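PDB 1ZS3: lactococcus lactis MG1363 DpsA from Lactococcus lactis, which probably protects DNA against oxidative stress as a dodecameric Dps protein, binding DNA with the help of an N-terminal helix. Local coordinates for residues L38-I43 / K98-D103; S117-F122 / Q157-L162; A124-I129 / E150-N155. All coordinates share one frame; numbering follows the deposited sequence.

All three contacts are largely buried, yet they differ in kind. Interactions 2 and 3 join the same two antiparallel helices, 111-138 and 142-165, at successive levels with centres about 11 Å apart. Interaction 2 is wholly apolar across its two segments, whereas interaction 3 places an asparagine pair among aliphatic and aromatic groups. Interaction 1 instead lays the loop after helix 90-96 over helix 27-51, with carboxylates beside isoleucines, and reaches a second subunit at its Glu102 end. A hydrogen bond from Gln125 to Glu41 ties interaction 3 to interaction 1. Both helix-helix contacts also reach the third subunit, through Arg160 in one and Tyr152 in the other.

Interaction 1 of 3, residues L38-I43 / K98-D103; sequences LFIENI and KFITED
Ile40 and Ile100 run past each other in opposite directions, so that they meet through their methyl branches, with CG2 of Ile40 lying 3.3 Å from CG2 of Ile100. The other branch of Ile40 faces a different partner. The Glu102 side chain crosses it at roughly a right angle and brings OE2 to within 3.7 Å of Ile40 CG1. Glu102 reaches this far because its chain is extended beyond CG (chi2 177°), which carries the carboxylate across to the helix. There OE1 comes 4.0 Å from CG2 of Ile43, and the same oxygen accepts a hydrogen bond from the backbone N of Thr90 of the second subunit.

The helix involved, 27-51, belongs to the four-helix bundle of the ferritin-like Dps fold. Residues 98-103 are part of the long connection between helices 55-81 and 111-138, which includes the short helix 90-96. On the same helical segment, Phe39 packs on Ile43 of the second subunit, and Ile43 on Phe39 of that subunit; with the Glu102-Thr90 bond this places the contact at a subunit interface.

Glu41 approaches Ile100 from another direction. Its chain bends at chi2 (81°) and crosses the isoleucine at about a right angle, leaving OE2 3.8 Å from CG1 of Ile100 and 3.9 Å from CD1 of Ile100. No hydrogen bond links the two segments here. The carboxylate oxygen OE2 instead accepts one from NE2 of Gln125 on helix 111-138, which holds the acid end beside the aliphatic chain of Ile100.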
loop_
_atom_site.group_PDB
_atom_site.type_symbol
_atom_site.label_atom_id
_atom_site.label_comp_id
_atom_site.label_asym_id
_atom_site.label_seq_id
_atom_site.Cartn_x
_atom_site.Cartn_y
_atom_site.Cartn_z
ATOM N N LEU A 38 -17.865 6.330 -28.706
ATOM C CA LEU A 38 -16.887 6.247 -27.636
ATOM C C LEU A 38 -15.497 6.414 -28.203
ATOM O O LEU A 38 -14.710 7.178 -27.668
ATOM C CB LEU A 38 -16.988 4.934 -26.872
ATOM C CG LEU A 38 -18.169 4.865 -25.913
ATOM C CD1 LEU A 38 -18.232 3.467 -25.388
ATOM C CD2 LEU A 38 -18.060 5.908 -24.790
ATOM N N PHE A 39 -15.198 5.690 -29.277
ATOM C CA PHE A 39 -13.847 5.674 -29.802
ATOM C C PHE A 39 -13.492 6.929 -30.530
ATOM O O PHE A 39 -12.321 7.331 -30.507
ATOM C CB PHE A 39 -13.596 4.464 -30.675
ATOM C CG PHE A 39 -12.272 3.865 -30.432
ATOM C CD1 PHE A 39 -12.131 2.743 -29.648
ATOM C CD2 PHE A 39 -11.155 4.476 -30.915
ATOM C CE1 PHE A 39 -10.900 2.212 -29.413
ATOM C CE2 PHE A 39 -9.903 3.956 -30.669
ATOM C CZ PHE A 39 -9.779 2.818 -29.922
ATOM N N ILE A 40 -14.461 7.594 -31.160
ATOM C CA ILE A 40 -14.110 8.784 -31.911
ATOM C C ILE A 40 -13.943 9.910 -30.922
ATOM O O ILE A 40 -13.039 10.701 -31.090
ATOM C CB ILE A 40 -15.151 9.064 -33.088
ATOM C CG1 ILE A 40 -14.509 8.728 -34.425
ATOM C CG2 ILE A 40 -15.592 10.494 -33.138
ATOM C CD1 ILE A 40 -14.079 7.303 -34.533
ATOM N N GLU A 41 -14.794 9.987 -29.902
ATOM C CA GLU A 41 -14.550 10.880 -28.766
ATOM C C GLU A 41 -13.171 10.642 -28.168
ATOM O O GLU A 41 -12.472 11.580 -27.937
ATOM C CB GLU A 41 -15.585 10.683 -27.680
ATOM C CG GLU A 41 -15.757 11.932 -26.864
ATOM C CD GLU A 41 -16.651 12.951 -27.513
ATOM O OE1 GLU A 41 -16.134 14.020 -27.902
ATOM O OE2 GLU A 41 -17.863 12.670 -27.631
ATOM N N ASN A 42 -12.777 9.406 -27.934
ATOM C CA ASN A 42 -11.441 9.099 -27.464
ATOM C C ASN A 42 -10.353 9.859 -28.210
ATOM O O ASN A 42 -9.420 10.407 -27.609
ATOM C CB ASN A 42 -11.187 7.582 -27.526
ATOM C CG ASN A 42 -9.795 7.205 -27.104
ATOM O OD1 ASN A 42 -9.130 6.429 -27.769
ATOM N ND2 ASN A 42 -9.363 7.739 -25.981
ATOM N N ILE A 43 -10.465 9.879 -29.523
ATOM C CA ILE A 43 -9.460 10.515 -30.381
ATOM C C ILE A 43 -9.567 12.026 -30.234
ATOM O O ILE A 43 -8.582 12.745 -30.153
ATOM C CB ILE A 43 -9.642 10.090 -31.861
ATOM C CG1 ILE A 43 -9.860 8.569 -31.946
ATOM C CG2 ILE A 43 -8.483 10.615 -32.703
ATOM C CD1 ILE A 43 -8.847 7.807 -32.766
ATOM N N LYS A 98 -22.310 8.920 -34.987
ATOM C CA LYS A 98 -23.155 10.035 -35.402
ATOM C C LYS A 98 -22.927 11.256 -34.501
ATOM O O LYS A 98 -22.554 11.135 -33.353
ATOM C CB LYS A 98 -24.643 9.618 -35.447
ATOM C CG LYS A 98 -24.915 8.176 -35.974
ATOM C CD LYS A 98 -25.525 8.129 -37.403
ATOM C CE LYS A 98 -24.485 7.724 -38.465
ATOM N NZ LYS A 98 -25.070 6.982 -39.642
ATOM N N PHE A 99 -23.168 12.442 -35.069
ATOM C CA PHE A 99 -23.247 13.722 -34.379
ATOM C C PHE A 99 -21.909 14.277 -33.830
ATOM O O PHE A 99 -21.859 15.406 -33.356
ATOM C CB PHE A 99 -24.316 13.708 -33.260
ATOM C CG PHE A 99 -25.760 13.673 -33.752
ATOM C CD1 PHE A 99 -26.216 12.676 -34.608
ATOM C CD2 PHE A 99 -26.670 14.656 -33.354
ATOM C CE1 PHE A 99 -27.535 12.648 -35.055
ATOM C CE2 PHE A 99 -28.016 14.639 -33.801
ATOM C CZ PHE A 99 -28.439 13.633 -34.649
ATOM N N ILE A 100 -20.859 13.472 -33.839
ATOM C CA ILE A 100 -19.549 13.849 -33.311
ATOM C C ILE A 100 -18.622 13.924 -34.493
ATOM O O ILE A 100 -18.560 13.034 -35.332
ATOM C CB ILE A 100 -18.984 12.818 -32.302
ATOM C CG1 ILE A 100 -19.696 12.939 -30.962
ATOM C CG2 ILE A 100 -17.456 12.964 -32.135
ATOM C CD1 ILE A 100 -20.282 11.627 -30.500
ATOM N N THR A 101 -17.867 15.005 -34.538
ATOM C CA THR A 101 -17.154 15.358 -35.752
ATOM C C THR A 101 -15.735 15.864 -35.426
ATOM O O THR A 101 -15.575 16.772 -34.644
ATOM C CB THR A 101 -17.980 16.415 -36.536
ATOM O OG1 THR A 101 -17.281 17.637 -36.609
ATOM C CG2 THR A 101 -19.349 16.812 -35.821
ATOM N N GLU A 102 -14.741 15.234 -36.019
ATOM C CA GLU A 102 -13.341 15.605 -35.821
ATOM C C GLU A 102 -13.037 16.912 -36.551
ATOM O O GLU A 102 -13.933 17.513 -37.094
ATOM C CB GLU A 102 -12.427 14.482 -36.223
ATOM C CG GLU A 102 -12.692 13.252 -35.396
ATOM C CD GLU A 102 -11.841 12.117 -35.846
ATOM O OE1 GLU A 102 -10.596 12.205 -35.655
ATOM O OE2 GLU A 102 -12.435 11.143 -36.380
ATOM N N ASP A 103 -11.799 17.404 -36.501
ATOM C CA ASP A 103 -11.437 18.731 -37.030
ATOM C C ASP A 103 -9.962 18.975 -36.770
ATOM O O ASP A 103 -9.601 19.171 -35.633
ATOM C CB ASP A 103 -12.279 19.837 -36.353
ATOM C CG ASP A 103 -12.411 21.127 -37.201
ATOM O OD1 ASP A 103 -13.568 21.635 -37.307
ATOM O OD2 ASP A 103 -11.435 21.694 -37.767
#

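Interaction 2 of 3, residues S117-F122 / Q157-L162; sequences SFIVDF and QVIRNL
Ile159 and Ile119 face each other as the residues whose CA atoms are nearest across the two segments, and the branches of Ile159 divide between two neighbours. From CB, the CG2 methyl turns to Ile119, the two CG2 atoms of Ile119 and Ile159 lying 4.0 Å apart as the side chains cross obliquely. The other branch leaves CB anti to the carbonyl carbon (chi1 -74°), which directs CG1 to the next turn of the opposing helix, 3.8 Å from CB of Phe122. At the tip, CD1 of Ile159 still lies 4.1 Å from the same Phe122 CB. With an alanine here, Phe122 CB and Ile119 CG2 would probably lose these apolar neighbours, and a gap would open between the helices.

Val158 and Leu162 extend the contact. The Phe122 ring has CG1 of Val158 over the centre of one face, 4.3 Å above its plane. Leu162 meets two residues of the other helix: its CB is 3.9 Å from CG1 of Ile119, the two side chains sliding past each other in opposite directions, and its CD1 reaches CB of Phe118.

The segments run nearly antiparallel, at 159° with axes 9.3 Å apart, and belong to helices 111-138 and 142-165, the last two of the ferritin-like bundle. Ile64 of helix 55-81 packs against Phe122 and Val158, continuing the apolar interior. Since no hydrogen bond crosses between the segments, their association rests on van der Waals fit and on the exclusion of water from these side chains.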
loop_
_atom_site.group_PDB
_atom_site.type_symbol
_atom_site.label_atom_id
_atom_site.label_comp_id
_atom_site.label_asym_id
_atom_site.label_seq_id
_atom_site.Cartn_x
_atom_site.Cartn_y
_atom_site.Cartn_z
ATOM N N SER A 117 -17.317 22.198 -27.175
ATOM C CA SER A 117 -17.539 21.177 -28.169
ATOM C C SER A 117 -17.757 19.816 -27.547
ATOM O O SER A 117 -18.489 18.995 -28.119
ATOM C CB SER A 117 -16.371 21.132 -29.119
ATOM O OG SER A 117 -15.352 20.289 -28.636
ATOM N N PHE A 118 -17.154 19.575 -26.376
ATOM C CA PHE A 118 -17.330 18.305 -25.699
ATOM C C PHE A 118 -18.628 18.250 -24.958
ATOM O O PHE A 118 -19.138 17.163 -24.789
ATOM C CB PHE A 118 -16.160 18.022 -24.774
ATOM C CG PHE A 118 -14.922 17.626 -25.502
ATOM C CD1 PHE A 118 -14.920 16.561 -26.358
ATOM C CD2 PHE A 118 -13.770 18.349 -25.360
ATOM C CE1 PHE A 118 -13.765 16.198 -27.031
ATOM C CE2 PHE A 118 -12.622 18.002 -26.032
ATOM C CZ PHE A 118 -12.621 16.933 -26.877
ATOM N N ILE A 119 -19.181 19.397 -24.587
ATOM C CA ILE A 119 -20.458 19.379 -23.846
ATOM C C ILE A 119 -21.507 18.927 -24.813
ATOM O O ILE A 119 -22.349 18.109 -24.473
ATOM C CB ILE A 119 -20.842 20.761 -23.271
ATOM C CG1 ILE A 119 -19.895 21.116 -22.123
ATOM C CG2 ILE A 119 -22.282 20.766 -22.776
ATOM C CD1 ILE A 119 -19.880 22.551 -21.780
ATOM N N VAL A 120 -21.419 19.471 -26.021
ATOM C CA VAL A 120 -22.336 19.166 -27.144
ATOM C C VAL A 120 -22.156 17.728 -27.607
ATOM O O VAL A 120 -23.104 16.963 -27.599
ATOM C CB VAL A 120 -22.118 20.178 -28.350
ATOM C CG1 VAL A 120 -22.785 19.707 -29.614
ATOM C CG2 VAL A 120 -22.639 21.574 -27.948
ATOM N N ASP A 121 -20.941 17.351 -27.997
ATOM C CA ASP A 121 -20.582 15.956 -28.197
ATOM C C ASP A 121 -21.270 14.985 -27.203
ATOM O O ASP A 121 -21.877 14.004 -27.629
ATOM C CB ASP A 121 -19.061 15.810 -28.062
ATOM C CG ASP A 121 -18.349 15.849 -29.376
ATOM O OD1 ASP A 121 -17.259 15.261 -29.547
ATOM O OD2 ASP A 121 -18.812 16.472 -30.321
ATOM N N PHE A 122 -21.157 15.239 -25.890
ATOM C CA PHE A 122 -21.615 14.291 -24.850
ATOM C C PHE A 122 -23.111 14.300 -24.718
ATOM O O PHE A 122 -23.692 13.294 -24.380
ATOM C CB PHE A 122 -20.941 14.567 -23.502
ATOM C CG PHE A 122 -19.631 13.875 -23.344
ATOM C CD1 PHE A 122 -18.459 14.476 -23.741
ATOM C CD2 PHE A 122 -19.567 12.621 -22.813
ATOM C CE1 PHE A 122 -17.254 13.832 -23.624
ATOM C CE2 PHE A 122 -18.344 11.970 -22.692
ATOM C CZ PHE A 122 -17.195 12.585 -23.107
ATOM N N GLN A 157 -22.321 13.601 -15.756
ATOM C CA GLN A 157 -21.392 14.152 -14.805
ATOM C C GLN A 157 -20.369 14.936 -15.546
ATOM O O GLN A 157 -20.133 16.085 -15.193
ATOM C CB GLN A 157 -20.747 12.986 -14.090
ATOM C CG GLN A 157 -19.875 13.257 -12.931
ATOM C CD GLN A 157 -19.077 12.001 -12.581
ATOM O OE1 GLN A 157 -19.625 10.882 -12.572
ATOM N NE2 GLN A 157 -17.788 12.163 -12.366
ATOM N N VAL A 158 -19.793 14.358 -16.601
ATOM C CA VAL A 158 -18.816 15.094 -17.379
ATOM C C VAL A 158 -19.386 16.405 -17.921
ATOM O O VAL A 158 -18.642 17.396 -17.995
ATOM C CB VAL A 158 -18.273 14.284 -18.564
ATOM C CG1 VAL A 158 -17.489 15.173 -19.496
ATOM C CG2 VAL A 158 -17.408 13.122 -18.077
ATOM N N ILE A 159 -20.665 16.408 -18.320
ATOM C CA ILE A 159 -21.292 17.581 -18.921
ATOM C C ILE A 159 -21.345 18.674 -17.897
ATOM O O ILE A 159 -21.208 19.845 -18.264
ATOM C CB ILE A 159 -22.748 17.274 -19.434
ATOM C CG1 ILE A 159 -22.719 16.426 -20.713
ATOM C CG2 ILE A 159 -23.567 18.578 -19.709
ATOM C CD1 ILE A 159 -23.972 15.577 -20.906
ATOM N N ARG A 160 -21.592 18.310 -16.645
ATOM C CA ARG A 160 -21.804 19.312 -15.624
ATOM C C ARG A 160 -20.506 19.757 -15.085
ATOM O O ARG A 160 -20.453 20.809 -14.537
ATOM C CB ARG A 160 -22.676 18.796 -14.500
ATOM C CG ARG A 160 -22.957 19.858 -13.419
ATOM C CD ARG A 160 -24.054 19.447 -12.435
ATOM N NE ARG A 160 -23.641 18.282 -11.671
ATOM C CZ ARG A 160 -23.223 18.315 -10.421
ATOM N NH1 ARG A 160 -23.193 19.445 -9.737
ATOM N NH2 ARG A 160 -22.856 17.199 -9.843
ATOM N N ASN A 161 -19.465 18.974 -15.248
ATOM C CA ASN A 161 -18.113 19.381 -14.781
ATOM C C ASN A 161 -17.506 20.337 -15.767
ATOM O O ASN A 161 -16.964 21.362 -15.356
ATOM C CB ASN A 161 -17.161 18.193 -14.666
ATOM C CG ASN A 161 -17.260 17.457 -13.334
ATOM O OD1 ASN A 161 -17.931 17.896 -12.373
ATOM N ND2 ASN A 161 -16.574 16.325 -13.271
ATOM N N LEU A 162 -17.530 19.975 -17.050
ATOM C CA LEU A 162 -17.138 20.897 -18.133
ATOM C C LEU A 162 -17.985 22.186 -18.131
ATOM O O LEU A 162 -17.445 23.277 -18.301
ATOM C CB LEU A 162 -17.182 20.186 -19.476
ATOM C CG LEU A 162 -16.336 18.914 -19.639
ATOM C CD1 LEU A 162 -16.681 18.201 -20.938
ATOM C CD2 LEU A 162 -14.853 19.228 -19.632
#

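Interaction 3 of 3, residues A124-I129 / E150-N155; sequences AQNMFI and ELYGYN
OD1 of Asn126 accepts a hydrogen bond from ND2 of Asn155 at 3.3 Å, the one such bond between these two segments. It is moderately straight (N-H...O 150°), but the donor sits above the carbonyl plane of Asn126. The two asparagines slide past each other in opposite directions with their amide planes only 27° apart, so OD1 of Asn126 also passes close to CB of Asn155.

On its other flank the Asn126 side chain crosses that of Tyr152 at about a right angle, the amide and ring planes being inclined, with OD1 of Asn126 3.8 Å from CD2 of Tyr152. The tyrosine CG is anti to the backbone N (chi1 174°), which swings the ring toward Asn126, and its OH continues to a hydrogen bond with Glu82 of the third subunit. Ile129 then fills the next turn. Its CG2 meets CB of Tyr152 at 3.8 Å, while its CD1 touches CG of Leu151 at 3.9 Å and also neighbours ND2 of Asn155.

Gln125 also approaches the Asn155 amide, its CB 3.6 Å from ND2 of Asn155 and the two amides almost perpendicular. Its own NE2 is committed elsewhere, to Glu41 and Glu68 on helices 27-51 and 55-81. The contact thus links helices 111-138 and 142-165 of the ferritin-like four-helix bundle, here antiparallel with axes 10.2 Å apart. One amide-amide bond set among isoleucine, leucine and tyrosine gives Asn126 OD1 a polar partner within an interface of mixed polar and apolar side chains, and it is likely to make the pairing of these two helix turns more specific than hydrophobic packing alone would.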
loop_
_atom_site.group_PDB
_atom_site.type_symbol
_atom_site.label_atom_id
_atom_site.label_comp_id
_atom_site.label_asym_id
_atom_site.label_seq_id
_atom_site.Cartn_x
_atom_site.Cartn_y
_atom_site.Cartn_z
ATOM N N ALA A 124 -24.880 14.659 -27.145
ATOM C CA ALA A 124 -25.237 13.894 -28.359
ATOM C C ALA A 124 -25.064 12.434 -28.124
ATOM O O ALA A 124 -25.901 11.662 -28.559
ATOM C CB ALA A 124 -24.435 14.345 -29.589
ATOM N N GLN A 125 -24.023 12.005 -27.405
ATOM C CA GLN A 125 -23.859 10.576 -27.123
ATOM C C GLN A 125 -25.068 10.038 -26.336
ATOM O O GLN A 125 -25.400 8.844 -26.475
ATOM C CB GLN A 125 -22.599 10.244 -26.293
ATOM C CG GLN A 125 -21.266 10.727 -26.874
ATOM C CD GLN A 125 -20.104 10.123 -26.165
ATOM O OE1 GLN A 125 -20.212 9.039 -25.624
ATOM N NE2 GLN A 125 -18.991 10.833 -26.131
ATOM N N ASN A 126 -25.735 10.919 -25.562
ATOM C CA ASN A 126 -26.843 10.498 -24.661
ATOM C C ASN A 126 -28.131 10.102 -25.362
ATOM O O ASN A 126 -28.849 9.278 -24.838
ATOM C CB ASN A 126 -27.161 11.532 -23.568
ATOM C CG ASN A 126 -26.245 11.376 -22.323
ATOM O OD1 ASN A 126 -25.461 10.422 -22.212
ATOM N ND2 ASN A 126 -26.341 12.322 -21.401
ATOM N N MET A 127 -28.430 10.701 -26.516
ATOM C CA MET A 127 -29.628 10.324 -27.303
ATOM C C MET A 127 -29.612 8.842 -27.654
ATOM O O MET A 127 -30.664 8.214 -27.631
ATOM C CB MET A 127 -29.720 11.129 -28.620
ATOM C CG MET A 127 -30.157 12.611 -28.493
ATOM S SD MET A 127 -29.471 13.608 -29.884
ATOM C CE MET A 127 -28.822 15.228 -29.003
ATOM N N PHE A 128 -28.429 8.303 -27.947
ATOM C CA PHE A 128 -28.243 6.913 -28.329
ATOM C C PHE A 128 -28.122 5.930 -27.153
ATOM O O PHE A 128 -28.482 4.759 -27.298
ATOM C CB PHE A 128 -26.991 6.804 -29.191
ATOM C CG PHE A 128 -27.076 7.535 -30.495
ATOM C CD1 PHE A 128 -27.020 8.923 -30.545
ATOM C CD2 PHE A 128 -27.231 6.829 -31.690
ATOM C CE1 PHE A 128 -27.100 9.591 -31.753
ATOM C CE2 PHE A 128 -27.308 7.502 -32.889
ATOM C CZ PHE A 128 -27.237 8.886 -32.924
ATOM N N ILE A 129 -27.528 6.392 -26.043
ATOM C CA ILE A 129 -27.312 5.567 -24.855
ATOM C C ILE A 129 -28.663 5.314 -24.235
ATOM O O ILE A 129 -28.981 4.186 -23.921
ATOM C CB ILE A 129 -26.314 6.308 -23.916
ATOM C CG1 ILE A 129 -24.879 6.105 -24.427
ATOM C CG2 ILE A 129 -26.444 5.868 -22.518
ATOM C CD1 ILE A 129 -23.854 7.166 -23.979
ATOM N N GLU A 150 -24.476 2.949 -16.206
ATOM C CA GLU A 150 -23.318 3.542 -15.615
ATOM C C GLU A 150 -22.854 4.629 -16.559
ATOM O O GLU A 150 -22.647 5.745 -16.128
ATOM C CB GLU A 150 -22.251 2.497 -15.401
ATOM C CG GLU A 150 -22.097 2.032 -13.952
ATOM C CD GLU A 150 -20.994 0.993 -13.837
ATOM O OE1 GLU A 150 -19.786 1.351 -14.041
ATOM O OE2 GLU A 150 -21.362 -0.191 -13.625
ATOM N N LEU A 151 -22.725 4.297 -17.844
ATOM C CA LEU A 151 -22.215 5.213 -18.864
ATOM C C LEU A 151 -23.068 6.478 -19.004
ATOM O O LEU A 151 -22.531 7.593 -19.096
ATOM C CB LEU A 151 -22.159 4.471 -20.190
ATOM C CG LEU A 151 -21.703 5.250 -21.410
ATOM C CD1 LEU A 151 -20.422 6.006 -21.148
ATOM C CD2 LEU A 151 -21.510 4.303 -22.573
ATOM N N TYR A 152 -24.382 6.302 -19.024
ATOM C CA TYR A 152 -25.294 7.399 -19.039
ATOM C C TYR A 152 -24.998 8.389 -17.930
ATOM O O TYR A 152 -24.927 9.585 -18.185
ATOM C CB TYR A 152 -26.693 6.851 -18.880
ATOM C CG TYR A 152 -27.726 7.915 -18.743
ATOM C CD1 TYR A 152 -28.481 8.016 -17.576
ATOM C CD2 TYR A 152 -27.909 8.856 -19.746
ATOM C CE1 TYR A 152 -29.415 9.011 -17.435
ATOM C CE2 TYR A 152 -28.828 9.869 -19.605
ATOM C CZ TYR A 152 -29.574 9.928 -18.435
ATOM O OH TYR A 152 -30.478 10.885 -18.237
ATOM N N GLY A 153 -24.811 7.904 -16.699
ATOM C CA GLY A 153 -24.587 8.763 -15.550
ATOM C C GLY A 153 -23.198 9.398 -15.584
ATOM O O GLY A 153 -23.050 10.527 -15.173
ATOM N N TYR A 154 -22.194 8.681 -16.067
ATOM C CA TYR A 154 -20.869 9.257 -16.228
ATOM C C TYR A 154 -20.863 10.416 -17.233
ATOM O O TYR A 154 -20.265 11.448 -16.988
ATOM C CB TYR A 154 -19.889 8.221 -16.690
ATOM C CG TYR A 154 -18.544 8.815 -17.033
ATOM C CD1 TYR A 154 -17.677 9.263 -16.020
ATOM C CD2 TYR A 154 -18.129 8.951 -18.361
ATOM C CE1 TYR A 154 -16.434 9.783 -16.321
ATOM C CE2 TYR A 154 -16.885 9.480 -18.668
ATOM C CZ TYR A 154 -16.053 9.905 -17.638
ATOM O OH TYR A 154 -14.847 10.441 -17.942
ATOM N N ASN A 155 -21.563 10.253 -18.355
ATOM C CA ASN A 155 -21.712 11.307 -19.362
ATOM C C ASN A 155 -22.385 12.552 -18.725
ATOM O O ASN A 155 -21.919 13.641 -18.905
ATOM C CB ASN A 155 -22.524 10.789 -20.578
ATOM C CG ASN A 155 -21.629 9.976 -21.625
ATOM O OD1 ASN A 155 -20.534 9.566 -21.301
ATOM N ND2 ASN A 155 -22.270 9.784 -22.748
#